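Local structure of exotoxin (Staphylococcus aureus subsp. aureus, 3URY) at residues Ala98-Thr103 against Ile188-Lys193; Val94-Gly99 against Phe118-Glu123; Ser126-Asp131 against Asn174-Val179. The protein is a staphylococcal superantigen-like exotoxin, with an OB-fold domain and a beta-grasp domain, that probably interferes with host immune defences. One frame throughout, in Å; residues are numbered along the deposited sequence.

Contact 1. Residues Ala98-Thr103 against Ile188-Lys193; sequences AGVRIT and IEVNIK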
loop_
_atom_site.group_PDB
_atom_site.type_symbol
_atom_site.label_atom_id
_atom_site.label_comp_id
_atom_site.label_asym_id
_atom_site.label_seq_id
_atom_site.Cartn_x
_atom_site.Cartn_y
_atom_site.Cartn_z
ATOM N N ALA A 98 5.568 13.424 6.667
ATOM C CA ALA A 98 6.809 12.675 6.971
ATOM C C ALA A 98 7.781 13.018 5.849
ATOM O O ALA A 98 7.428 12.940 4.663
ATOM C CB ALA A 98 6.575 11.178 7.025
ATOM N N GLY A 99 9.007 13.379 6.221
ATOM C CA GLY A 99 10.033 13.743 5.252
ATOM C C GLY A 99 10.528 12.492 4.542
ATOM O O GLY A 99 10.645 11.441 5.174
ATOM N N VAL A 100 10.752 12.579 3.224
ATOM C CA VAL A 100 11.237 11.454 2.493
ATOM C C VAL A 100 12.605 11.796 1.902
ATOM O O VAL A 100 12.728 12.857 1.279
ATOM C CB VAL A 100 10.318 11.142 1.301
ATOM C CG1 VAL A 100 10.857 9.938 0.537
ATOM C CG2 VAL A 100 8.897 10.901 1.793
ATOM N N ARG A 101 13.604 10.900 2.095
ATOM C CA ARG A 101 14.960 11.034 1.509
ATOM C C ARG A 101 15.221 9.901 0.512
ATOM O O ARG A 101 15.120 8.739 0.856
ATOM C CB ARG A 101 16.051 10.972 2.595
ATOM C CG ARG A 101 16.052 12.186 3.480
ATOM C CD ARG A 101 16.819 13.330 2.843
ATOM N NE ARG A 101 16.659 14.564 3.614
ATOM C CZ ARG A 101 17.379 15.674 3.453
ATOM N NH1 ARG A 101 17.124 16.739 4.208
ATOM N NH2 ARG A 101 18.368 15.729 2.567
ATOM N N ILE A 102 15.595 10.258 -0.703
ATOM C CA ILE A 102 15.867 9.288 -1.755
ATOM C C ILE A 102 17.290 9.354 -2.200
ATOM O O ILE A 102 17.821 10.437 -2.425
ATOM C CB ILE A 102 15.092 9.584 -3.062
ATOM C CG1 ILE A 102 13.659 9.929 -2.780
ATOM C CG2 ILE A 102 15.191 8.398 -4.018
ATOM C CD1 ILE A 102 13.032 8.907 -1.914
ATOM N N THR A 103 17.893 8.190 -2.324
ATOM C CA THR A 103 19.228 8.056 -2.857
ATOM C C THR A 103 19.086 7.009 -3.925
ATOM O O THR A 103 18.483 5.987 -3.680
ATOM C CB THR A 103 20.248 7.491 -1.877
ATOM O OG1 THR A 103 20.539 8.445 -0.836
ATOM C CG2 THR A 103 21.553 7.243 -2.659
ATOM N N ILE A 188 10.935 8.810 6.191
ATOM C CA ILE A 188 11.055 7.730 5.237
ATOM C C ILE A 188 12.390 7.835 4.514
ATOM O O ILE A 188 12.775 8.884 4.068
ATOM C CB ILE A 188 9.887 7.835 4.244
ATOM C CG1 ILE A 188 8.541 7.790 4.987
ATOM C CG2 ILE A 188 10.005 6.746 3.141
ATOM C CD1 ILE A 188 7.309 7.857 4.095
ATOM N N GLU A 189 13.114 6.737 4.428
ATOM C CA GLU A 189 14.373 6.694 3.720
ATOM C C GLU A 189 14.301 5.674 2.585
ATOM O O GLU A 189 13.983 4.510 2.801
ATOM C CB GLU A 189 15.495 6.284 4.659
ATOM C CG GLU A 189 15.756 7.358 5.690
ATOM C CD GLU A 189 16.800 6.984 6.710
ATOM O OE1 GLU A 189 16.574 6.024 7.512
ATOM O OE2 GLU A 189 17.824 7.702 6.725
ATOM N N VAL A 190 14.714 6.086 1.399
ATOM C CA VAL A 190 14.667 5.204 0.244
ATOM C C VAL A 190 16.047 5.075 -0.372
ATOM O O VAL A 190 16.743 6.092 -0.540
ATOM C CB VAL A 190 13.756 5.808 -0.806
ATOM C CG1 VAL A 190 13.701 4.947 -2.059
ATOM C CG2 VAL A 190 12.378 6.013 -0.227
ATOM N N ASN A 191 16.473 3.833 -0.599
ATOM C CA ASN A 191 17.720 3.530 -1.270
ATOM C C ASN A 191 17.450 2.683 -2.510
ATOM O O ASN A 191 16.968 1.573 -2.411
ATOM C CB ASN A 191 18.717 2.828 -0.369
ATOM C CG ASN A 191 19.376 3.774 0.593
ATOM O OD1 ASN A 191 20.531 4.180 0.380
ATOM N ND2 ASN A 191 18.635 4.211 1.607
ATOM N N ILE A 192 17.668 3.257 -3.688
ATOM C CA ILE A 192 17.456 2.534 -4.944
ATOM C C ILE A 192 18.832 2.209 -5.511
ATOM O O ILE A 192 19.680 3.138 -5.702
ATOM C CB ILE A 192 16.704 3.372 -5.981
ATOM C CG1 ILE A 192 15.298 3.791 -5.490
ATOM C CG2 ILE A 192 16.589 2.570 -7.261
ATOM C CD1 ILE A 192 14.623 4.837 -6.397
ATOM N N LYS A 193 19.028 0.911 -5.768
ATOM C CA LYS A 193 20.292 0.302 -6.226
ATOM C C LYS A 193 20.013 -0.489 -7.517
ATOM O O LYS A 193 20.900 -1.006 -8.183
ATOM C CB LYS A 193 20.779 -0.680 -5.113
ATOM C CG LYS A 193 20.633 -0.118 -3.672
ATOM C CD LYS A 193 20.476 -1.164 -2.525
ATOM C CE LYS A 193 19.845 -0.539 -1.230
ATOM N NZ LYS A 193 19.290 -1.460 -0.167
ATOM O OXT LYS A 193 18.866 -0.665 -7.952
#

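Contact 2. Residues Val94-Gly99 against Phe118-Glu123; sequences VDHKAG and FKITKE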
loop_
_atom_site.group_PDB
_atom_site.type_symbol
_atom_site.label_atom_id
_atom_site.label_comp_id
_atom_site.label_asym_id
_atom_site.label_seq_id
_atom_site.Cartn_x
_atom_site.Cartn_y
_atom_site.Cartn_z
ATOM N N VAL A 94 -6.492 14.610 11.338
ATOM C CA VAL A 94 -5.103 14.241 11.256
ATOM C C VAL A 94 -4.499 15.042 10.120
ATOM O O VAL A 94 -5.005 15.076 9.006
ATOM C CB VAL A 94 -4.902 12.756 10.985
ATOM C CG1 VAL A 94 -3.441 12.456 10.705
ATOM C CG2 VAL A 94 -5.439 11.912 12.117
ATOM N N ASP A 95 -3.404 15.697 10.437
ATOM C CA ASP A 95 -2.681 16.515 9.494
ATOM C C ASP A 95 -1.217 16.437 9.893
ATOM O O ASP A 95 -0.737 17.261 10.682
ATOM C CB ASP A 95 -3.173 17.956 9.583
ATOM C CG ASP A 95 -2.584 18.818 8.509
ATOM O OD1 ASP A 95 -1.844 18.278 7.650
ATOM O OD2 ASP A 95 -2.843 20.042 8.541
ATOM N N HIS A 96 -0.558 15.419 9.360
ATOM C CA HIS A 96 0.833 15.066 9.631
ATOM C C HIS A 96 1.577 14.887 8.342
ATOM O O HIS A 96 0.992 14.581 7.330
ATOM C CB HIS A 96 0.860 13.745 10.419
ATOM C CG HIS A 96 2.242 13.280 10.839
ATOM N ND1 HIS A 96 3.049 14.016 11.636
ATOM C CD2 HIS A 96 2.879 12.048 10.673
ATOM C CE1 HIS A 96 4.196 13.328 11.890
ATOM N NE2 HIS A 96 4.086 12.119 11.300
ATOM N N LYS A 97 2.882 15.105 8.368
ATOM C CA LYS A 97 3.726 14.944 7.179
ATOM C C LYS A 97 4.912 14.109 7.604
ATOM O O LYS A 97 5.184 14.033 8.795
ATOM C CB LYS A 97 4.173 16.319 6.719
ATOM C CG LYS A 97 3.112 17.066 5.931
ATOM C CD LYS A 97 3.283 18.592 5.959
ATOM C CE LYS A 97 2.752 19.222 7.256
ATOM N NZ LYS A 97 1.289 18.962 7.484
ATOM N N ALA A 98 5.568 13.424 6.667
ATOM C CA ALA A 98 6.809 12.675 6.971
ATOM C C ALA A 98 7.781 13.018 5.849
ATOM O O ALA A 98 7.428 12.940 4.663
ATOM C CB ALA A 98 6.575 11.178 7.025
ATOM N N GLY A 99 9.007 13.379 6.221
ATOM C CA GLY A 99 10.033 13.743 5.252
ATOM C C GLY A 99 10.528 12.492 4.542
ATOM O O GLY A 99 10.645 11.441 5.174
ATOM N N PHE A 118 5.755 13.338 2.428
ATOM C CA PHE A 118 4.635 12.476 2.350
ATOM C C PHE A 118 3.540 12.894 3.376
ATOM O O PHE A 118 3.733 12.806 4.584
ATOM C CB PHE A 118 5.134 11.080 2.610
ATOM C CG PHE A 118 4.125 10.041 2.332
ATOM C CD1 PHE A 118 4.017 9.514 1.053
ATOM C CD2 PHE A 118 3.257 9.604 3.325
ATOM C CE1 PHE A 118 3.102 8.512 0.812
ATOM C CE2 PHE A 118 2.266 8.660 3.053
ATOM C CZ PHE A 118 2.214 8.109 1.800
ATOM N N LYS A 119 2.419 13.378 2.849
ATOM C CA LYS A 119 1.312 13.855 3.663
ATOM C C LYS A 119 0.513 12.665 4.189
ATOM O O LYS A 119 0.169 11.707 3.458
ATOM C CB LYS A 119 0.354 14.734 2.852
ATOM C CG LYS A 119 0.975 15.835 2.011
ATOM C CD LYS A 119 1.801 16.819 2.816
ATOM C CE LYS A 119 2.519 17.789 1.898
ATOM N NZ LYS A 119 3.306 18.759 2.701
ATOM N N ILE A 120 0.190 12.761 5.463
ATOM C CA ILE A 120 -0.551 11.767 6.165
ATOM C C ILE A 120 -1.793 12.435 6.735
ATOM O O ILE A 120 -1.710 13.398 7.554
ATOM C CB ILE A 120 0.305 11.182 7.292
ATOM C CG1 ILE A 120 1.510 10.470 6.670
ATOM C CG2 ILE A 120 -0.508 10.230 8.130
ATOM C CD1 ILE A 120 2.609 10.193 7.674
ATOM N N THR A 121 -2.945 11.917 6.315
ATOM C CA THR A 121 -4.229 12.431 6.780
ATOM C C THR A 121 -5.069 11.369 7.455
ATOM O O THR A 121 -6.241 11.637 7.771
ATOM C CB THR A 121 -5.064 13.077 5.650
ATOM O OG1 THR A 121 -5.197 12.149 4.582
ATOM C CG2 THR A 121 -4.415 14.355 5.142
ATOM N N LYS A 122 -4.452 10.209 7.751
ATOM C CA LYS A 122 -5.120 9.077 8.380
ATOM C C LYS A 122 -4.455 8.604 9.680
ATOM O O LYS A 122 -3.240 8.462 9.748
ATOM C CB LYS A 122 -5.175 7.909 7.391
ATOM C CG LYS A 122 -6.345 8.094 6.388
ATOM C CD LYS A 122 -6.559 6.953 5.408
ATOM C CE LYS A 122 -6.557 5.553 6.016
ATOM N NZ LYS A 122 -7.499 5.313 7.130
ATOM N N GLU A 123 -5.252 8.420 10.714
ATOM C CA GLU A 123 -4.758 7.900 12.006
ATOM C C GLU A 123 -4.138 6.535 11.862
ATOM O O GLU A 123 -3.173 6.187 12.514
ATOM C CB GLU A 123 -5.905 7.702 12.976
ATOM C CG GLU A 123 -6.064 8.734 14.033
ATOM C CD GLU A 123 -7.124 8.337 15.038
ATOM O OE1 GLU A 123 -8.219 7.950 14.624
ATOM O OE2 GLU A 123 -6.832 8.396 16.242
#

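Contact 3. Residues Ser126-Asp131 against Asn174-Val179; sequences SLKELD and NRMADV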
loop_
_atom_site.group_PDB
_atom_site.type_symbol
_atom_site.label_atom_id
_atom_site.label_comp_id
_atom_site.label_asym_id
_atom_site.label_seq_id
_atom_site.Cartn_x
_atom_site.Cartn_y
_atom_site.Cartn_z
ATOM N N SER A 126 -2.388 1.591 6.158
ATOM C CA SER A 126 -1.912 0.278 5.764
ATOM C C SER A 126 -0.510 0.303 5.121
ATOM O O SER A 126 -0.124 1.284 4.447
ATOM C CB SER A 126 -2.861 -0.400 4.796
ATOM O OG SER A 126 -3.013 0.268 3.508
ATOM N N LEU A 127 0.254 -0.770 5.355
ATOM C CA LEU A 127 1.502 -0.880 4.692
ATOM C C LEU A 127 1.263 -0.886 3.221
ATOM O O LEU A 127 2.127 -0.470 2.469
ATOM C CB LEU A 127 2.298 -2.113 5.098
ATOM C CG LEU A 127 2.763 -2.081 6.552
ATOM C CD1 LEU A 127 3.678 -3.310 6.813
ATOM C CD2 LEU A 127 3.520 -0.818 6.886
ATOM N N LYS A 128 0.070 -1.312 2.799
ATOM C CA LYS A 128 -0.232 -1.394 1.339
ATOM C C LYS A 128 -0.175 0.000 0.715
ATOM O O LYS A 128 0.407 0.248 -0.408
ATOM C CB LYS A 128 -1.646 -1.952 1.171
ATOM C CG LYS A 128 -2.090 -2.204 -0.308
ATOM C CD LYS A 128 -3.582 -2.554 -0.468
ATOM C CE LYS A 128 -4.032 -2.662 -1.971
ATOM N NZ LYS A 128 -3.258 -3.824 -2.423
ATOM N N GLU A 129 -0.797 0.919 1.419
ATOM C CA GLU A 129 -0.833 2.280 0.942
ATOM C C GLU A 129 0.553 2.964 0.929
ATOM O O GLU A 129 0.903 3.561 -0.087
ATOM C CB GLU A 129 -1.897 3.097 1.651
ATOM C CG GLU A 129 -1.913 4.574 1.256
ATOM C CD GLU A 129 -3.014 5.359 2.008
ATOM O OE1 GLU A 129 -3.077 6.583 1.774
ATOM O OE2 GLU A 129 -3.835 4.764 2.806
ATOM N N LEU A 130 1.315 2.839 2.004
ATOM C CA LEU A 130 2.675 3.426 2.081
ATOM C C LEU A 130 3.518 2.861 0.925
ATOM O O LEU A 130 4.085 3.639 0.098
ATOM C CB LEU A 130 3.308 3.152 3.419
ATOM C CG LEU A 130 2.646 3.915 4.605
ATOM C CD1 LEU A 130 2.931 3.434 6.015
ATOM C CD2 LEU A 130 2.908 5.404 4.527
ATOM N N ASP A 131 3.456 1.515 0.785
ATOM C CA ASP A 131 4.304 0.797 -0.131
ATOM C C ASP A 131 3.941 1.275 -1.478
ATOM O O ASP A 131 4.808 1.679 -2.287
ATOM C CB ASP A 131 3.967 -0.695 -0.112
ATOM C CG ASP A 131 4.737 -1.503 -1.147
ATOM O OD1 ASP A 131 5.989 -1.644 -1.017
ATOM O OD2 ASP A 131 4.055 -2.079 -2.075
ATOM N N ASN A 174 0.340 -10.814 2.638
ATOM C CA ASN A 174 -0.017 -10.758 4.024
ATOM C C ASN A 174 0.344 -9.430 4.676
ATOM O O ASN A 174 -0.338 -8.999 5.613
ATOM C CB ASN A 174 0.557 -11.930 4.815
ATOM C CG ASN A 174 2.061 -11.873 4.955
ATOM O OD1 ASN A 174 2.778 -11.518 4.032
ATOM N ND2 ASN A 174 2.550 -12.290 6.114
ATOM N N ARG A 175 1.379 -8.772 4.161
ATOM C CA ARG A 175 1.790 -7.479 4.662
ATOM C C ARG A 175 0.888 -6.342 4.195
ATOM O O ARG A 175 0.869 -5.318 4.845
ATOM C CB ARG A 175 3.249 -7.209 4.320
ATOM C CG ARG A 175 4.149 -8.244 5.050
ATOM C CD ARG A 175 5.616 -7.950 4.850
ATOM N NE ARG A 175 5.990 -6.682 5.475
ATOM C CZ ARG A 175 7.030 -5.927 5.117
ATOM N NH1 ARG A 175 7.734 -6.191 4.019
ATOM N NH2 ARG A 175 7.282 -4.812 5.782
ATOM N N MET A 176 0.159 -6.495 3.077
ATOM C CA MET A 176 -0.795 -5.439 2.638
ATOM C C MET A 176 -1.928 -5.203 3.648
ATOM O O MET A 176 -2.614 -4.145 3.639
ATOM C CB MET A 176 -1.392 -5.810 1.280
ATOM C CG MET A 176 -0.377 -5.772 0.175
ATOM S SD MET A 176 -1.044 -6.303 -1.402
ATOM C CE MET A 176 0.326 -5.995 -2.504
ATOM N N ALA A 177 -2.092 -6.137 4.588
ATOM C CA ALA A 177 -3.130 -6.060 5.614
ATOM C C ALA A 177 -2.603 -5.493 6.906
ATOM O O ALA A 177 -3.385 -5.234 7.753
ATOM C CB ALA A 177 -3.797 -7.455 5.853
ATOM N N ASP A 178 -1.280 -5.366 7.097
ATOM C CA ASP A 178 -0.770 -4.752 8.333
ATOM C C ASP A 178 -1.059 -3.294 8.406
ATOM O O ASP A 178 -0.985 -2.610 7.409
ATOM C CB ASP A 178 0.734 -4.882 8.452
ATOM C CG ASP A 178 1.131 -6.225 8.828
ATOM O OD1 ASP A 178 0.440 -6.772 9.681
ATOM O OD2 ASP A 178 2.139 -6.694 8.309
ATOM N N VAL A 179 -1.205 -2.783 9.628
ATOM C CA VAL A 179 -1.589 -1.377 9.727
ATOM C C VAL A 179 -0.750 -0.682 10.775
ATOM O O VAL A 179 -0.321 -1.278 11.715
ATOM C CB VAL A 179 -3.063 -1.278 10.088
ATOM C CG1 VAL A 179 -3.930 -1.779 8.875
ATOM C CG2 VAL A 179 -3.319 -2.063 11.379
#

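Contact 1. Residues Ala98-Thr103 against Ile188-Lys193
Five backbone hydrogen bonds lace Gly99, Arg101 and Thr103 to Ile188, Val190 and Ile192. The strands run parallel, 13° apart. Ile188 N gives to Gly99 O, and Ile188 O takes Arg101 N. Next, Val190 N reaches Arg101 O at 2.7 Å, and Thr103 N returns to Val190 O at 3.0 Å. The straightest is the last, Ile192 N to Thr103 O, 2.8 Å with 176° at the hydrogen. Between these rungs, CA-H...O contacts such as Val100 CA to Ile188 O at 3.4 Å add a second, softer tie.

The apolar packing lies on the face of Val100, Ile102, Ile188 and Val190. Ile102 puts CG1 beside its own backbone N (chi1 -45°), and the bend that follows carries CD1 over to Val190, 3.4 Å from CB and tighter than usual for two carbons. The two side chains lie side by side, and the methyl touches both CB and CG2 of Val190. Val100 and Ile188 are likewise flank to flank, with Val100 CG2 4.0 Å from Ile188 CB. Leu134 and Leu138 of helix 127-142 close over this face.

On the reverse face, Thr103 CB sits 4.0 Å from Asn191 OD1, a loose touch, while Glu189 turns to Lys156 for its salt bridge.

The two strands are the first and last of the beta-grasp domain, and their parallel pairing in the middle of the sheet is a hallmark of that fold. Its chemistry is two-sided: backbone bonds join the strands, while the packing against Leu134 and Leu138 is confined to the hydrocarbon face of Val100, Ile102, Ile188 and Val190, and the polar side chains lie on the other.

Contact 2. Residues Val94-Gly99 against Phe118-Glu123
Ile120 lies beside His96 in an antiparallel hydrogen-bonded pair and is the side chain to follow. Its CB rests 3.5 Å from His96 O, the same carbonyl that accepts Ile120 N. Ile120 CG2 makes a loose contact with Val94 CG1. The other branch of the isoleucine runs through its own CG1, set beside the backbone N (chi1 -64°), and extends to CD1. That methyl settles 3.5 Å from His96 CD2, meeting the ring obliquely, and 4.1 Å from Ala98 CB. Ile185, on the next strand, touches both Ile120 and Ala98, and its carbonyl takes the His96 NE2 bond that steadies the ring.

Backbone bonds clamp both ends of the pairing: His96 and Ile120 exchange two, and so do Ala98 and Phe118. Beyond the strand, Val94 packs on the segment that follows Ile120, its CG2 3.8 Å from Glu123 CG with the two side chains crossing at about a right angle.

On the other face, Lys97 and Lys119 press their chains together: Lys97 CG is only 3.4 Å from Lys119 CD, and Lys119 NZ lies 3.3 Å from Lys97 CD. Their ammonium groups stay 5.2 Å apart, NZ to NZ, and each has an acid of its own: Lys97 NZ meets Asp95 OD1 at 3.2 Å, and Lys119 NZ pairs with Glu117.

The open end of the hairpin thus carries largely apolar packing round the His96 ring on the inner face and two lysines outside; their like charges are probably offset by the acids, which would let the two chains lie close.

Contact 3. Residues Ser126-Asp131 against Asn174-Val179
Lys128 and Met176 meet because of how their chains leave the backbone. In Lys128, CG stands anti to the backbone N (chi1 -176°), the chain runs straight, and a bend at the last torsion (chi4 65°) brings NZ to 3.5 Å from Met176 SD. Met176 places CG beside its own N and then extends; the two chains pass at a slant, with Lys128 CG 4.0 Å from Met176 CG. Near the base, Lys128 CB lies 3.4 Å from Met176 O. The ammonium group is held by a hydrogen bond to Val83 O, on strand 81-88, and the sulfur is its neighbour rather than its main partner.

Leu127 fills the other side, packing on the turn from Arg175 to Asp178: Leu127 CB is 3.5 Å from Arg175 O, and Leu127 CD1 is 3.7 Å from Asp178 CB. The same methyl also approaches Arg175 NH2 obliquely; that nitrogen bonds to Thr164 O, which helps hold the guanidinium beside the leucine.

One hydrogen bond crosses the contact, Leu127 N to Asp178 O at 3.0 Å, and it uses an N-H from the first turn of the helix. Next to it Ser126 folds OG back over the helix start, accepting Glu129 N at 3.1 Å.

This is a serine N-cap at the head of helix 127-142, the long helix that packs on the beta-grasp sheet. Ser126 also pairs with Val179 in a short two-stranded antiparallel sheet, and Lys128 and Met176 both touch Tyr11 of helix 6-11 and reach strand 81-88 of the OB-fold domain's sheet, so the contact sits at the join of the OB-fold and beta-grasp domains, the two-domain plan of superantigens.

Overall arrangement
Contacts 1 and 2 are neighbours in one sheet: strand 96-105 belongs to both, pairing in parallel with 185-192 and antiparallel with 111-120, and Phe118 CB packs against Val100 CG2 at 3.9 Å. Both have a largely apolar inner face and a polar outer one, but in contact 2, at the hairpin's open end, two lysine chains meet on the outer face, whereas in contact 1 the outer side chains scarcely touch. Contact 3 lies nearer the middle, its centre about 5 Å from that of the chain. There one hydrogen bond and side-chain packing replace the ladder. Phe118 CE2 touches Leu130 CD2 at 3.6 Å, joining it to contact 2; contacts 1 and 3 do not touch.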